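PDB 4QRO: gamma-resorcylate decarboxylase from Polaromonas, which probably catalyses the metal-dependent, non-oxidative decarboxylation of gamma-resorcylate (2,6-dihydroxybenzoate) to resorcinol, with manganese bound in its active site. Local coordinates for residues M1-I5 / R310-W315. Sequence-based numbering, arbitrary orientation.
Sequences MNGKI and RKKIGW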
loop_
_atom_site.group_PDB
_atom_site.type_symbol
_atom_site.label_atom_id
_atom_site.label_comp_id
_atom_site.label_asym_id
_atom_site.label_seq_id
_atom_site.Cartn_x
_atom_site.Cartn_y
_atom_site.Cartn_z
ATOM N N MET A 1 13.922 -22.182 -17.670
ATOM C CA MET A 1 15.191 -21.766 -17.006
ATOM C C MET A 1 15.462 -22.642 -15.793
ATOM O O MET A 1 14.805 -22.488 -14.765
ATOM C CB MET A 1 15.133 -20.292 -16.562
ATOM C CG MET A 1 16.289 -19.877 -15.646
ATOM S SD MET A 1 16.249 -18.162 -15.096
ATOM C CE MET A 1 16.646 -17.339 -16.658
ATOM N N ASN A 2 16.432 -23.546 -15.917
ATOM C CA ASN A 2 16.906 -24.338 -14.785
ATOM C C ASN A 2 17.843 -23.527 -13.893
ATOM O O ASN A 2 18.396 -22.504 -14.302
ATOM C CB ASN A 2 17.648 -25.599 -15.261
ATOM C CG ASN A 2 16.717 -26.659 -15.822
ATOM O OD1 ASN A 2 15.596 -26.844 -15.346
ATOM N ND2 ASN A 2 17.192 -27.377 -16.835
ATOM N N GLY A 3 18.016 -23.994 -12.664
ATOM C CA GLY A 3 18.955 -23.384 -11.751
ATOM C C GLY A 3 18.410 -22.237 -10.912
ATOM O O GLY A 3 19.203 -21.509 -10.313
ATOM N N LYS A 4 17.084 -22.064 -10.835
ATOM C CA LYS A 4 16.542 -20.944 -10.065
ATOM C C LYS A 4 16.675 -21.183 -8.567
ATOM O O LYS A 4 16.733 -22.332 -8.078
ATOM C CB LYS A 4 15.076 -20.631 -10.396
ATOM C CG LYS A 4 14.853 -20.083 -11.800
ATOM C CD LYS A 4 13.396 -19.728 -12.076
ATOM C CE LYS A 4 12.441 -20.922 -12.034
ATOM N NZ LYS A 4 12.495 -21.825 -13.215
ATOM N N ILE A 5 16.758 -20.073 -7.855
ATOM C CA ILE A 5 16.813 -20.084 -6.416
ATOM C C ILE A 5 15.555 -19.362 -5.927
ATOM O O ILE A 5 15.188 -18.319 -6.456
ATOM C CB ILE A 5 18.089 -19.387 -5.898
ATOM C CG1 ILE A 5 19.350 -20.124 -6.391
ATOM C CG2 ILE A 5 18.041 -19.255 -4.382
ATOM C CD1 ILE A 5 20.629 -19.340 -6.205
ATOM N N ARG A 310 16.570 -11.798 -16.333
ATOM C CA ARG A 310 15.910 -13.059 -16.012
ATOM C C ARG A 310 16.894 -14.007 -15.273
ATOM O O ARG A 310 16.530 -14.670 -14.309
ATOM C CB ARG A 310 15.362 -13.748 -17.255
ATOM C CG ARG A 310 14.216 -14.689 -16.882
ATOM C CD ARG A 310 13.753 -15.516 -18.039
ATOM N NE ARG A 310 13.417 -14.716 -19.228
ATOM C CZ ARG A 310 12.340 -13.929 -19.371
ATOM N NH1 ARG A 310 11.433 -13.758 -18.407
ATOM N NH2 ARG A 310 12.174 -13.272 -20.511
ATOM N N LYS A 311 18.141 -14.038 -15.706
ATOM C CA LYS A 311 19.159 -14.827 -14.967
ATOM C C LYS A 311 19.516 -14.227 -13.600
ATOM O O LYS A 311 19.667 -14.960 -12.633
ATOM C CB LYS A 311 20.420 -15.002 -15.809
ATOM C CG LYS A 311 20.212 -15.856 -17.050
ATOM C CD LYS A 311 21.449 -15.838 -17.951
ATOM C CE LYS A 311 21.158 -16.530 -19.275
ATOM N NZ LYS A 311 22.362 -16.589 -20.146
ATOM N N LYS A 312 19.621 -12.899 -13.504
ATOM C CA LYS A 312 19.940 -12.264 -12.250
ATOM C C LYS A 312 18.821 -12.479 -11.236
ATOM O O LYS A 312 19.050 -12.935 -10.119
ATOM C CB LYS A 312 20.184 -10.767 -12.423
ATOM C CG LYS A 312 21.525 -10.463 -13.039
ATOM C CD LYS A 312 21.508 -9.174 -13.837
ATOM C CE LYS A 312 21.466 -7.990 -12.925
ATOM N NZ LYS A 312 21.172 -6.754 -13.702
ATOM N N ILE A 313 17.597 -12.167 -11.635
ATOM C CA ILE A 313 16.459 -12.322 -10.735
ATOM C C ILE A 313 16.185 -13.802 -10.428
ATOM O O ILE A 313 15.807 -14.123 -9.317
ATOM C CB ILE A 313 15.182 -11.648 -11.310
ATOM C CG1 ILE A 313 15.430 -10.140 -11.423
ATOM C CG2 ILE A 313 13.974 -11.921 -10.426
ATOM C CD1 ILE A 313 14.330 -9.377 -12.161
ATOM N N GLY A 314 16.409 -14.677 -11.409
ATOM C CA GLY A 314 16.160 -16.105 -11.283
ATOM C C GLY A 314 17.109 -16.769 -10.296
ATOM O O GLY A 314 16.685 -17.620 -9.488
ATOM N N TRP A 315 18.374 -16.382 -10.348
ATOM C CA TRP A 315 19.396 -17.010 -9.492
ATOM C C TRP A 315 20.650 -16.190 -9.207
ATOM O O TRP A 315 21.231 -16.319 -8.145
ATOM C CB TRP A 315 19.811 -18.368 -10.067
ATOM C CG TRP A 315 20.322 -18.351 -11.479
ATOM C CD1 TRP A 315 19.595 -18.595 -12.624
ATOM C CD2 TRP A 315 21.675 -18.119 -11.910
ATOM N NE1 TRP A 315 20.409 -18.501 -13.727
ATOM C CE2 TRP A 315 21.682 -18.197 -13.323
ATOM C CE3 TRP A 315 22.874 -17.828 -11.243
ATOM C CZ2 TRP A 315 22.856 -18.014 -14.084
ATOM C CZ3 TRP A 315 24.042 -17.635 -12.003
ATOM C CH2 TRP A 315 24.017 -17.727 -13.405
#
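Met1 reaches across to the helical turn 310-315 and meets Trp315 at the rim of its indole: SD lies near the ring plane, 4.2 Å from CD1, a Met-aromatic contact made at the edge. With CG anti to the backbone N (chi1 169°) and chi2 also extended, the chain runs out to the helix; the bend at chi3 then lays Met1 CE against the aliphatic part of Arg310, 3.6 Å from its CG. The Met1 tail is poorly ordered, so this end of the packing is probably mobile. Gly314 makes close passage possible, since a CB there would collide with Met1 SD. Gly314 O accepts a nearly straight hydrogen bond from Ile5 N (2.9 Å, 171°). Lys4 CA also lies 3.4 Å from Gly314 O, a CA-H...O contact. Trp315 CB packs against Gly3 O at 3.2 Å, while Ile5 CD1 touches Trp315 O at 3.6 Å and lies near the same CB. Lys4 bends back at chi3 and chi4 to donate a hydrogen bond from NZ to Met1 O (2.9 Å), and NZ hydrogen-bonds His50 O as well. A leucine in place of Lys4 would probably leave both carbonyls without this donor and the N-terminal turn freer to move. The contact joins strand 4-11, the first of the amidohydrolase (beta/alpha)8 barrel, to helix 307-321, consistent with N- and C-terminal parts meeting where the barrel closes.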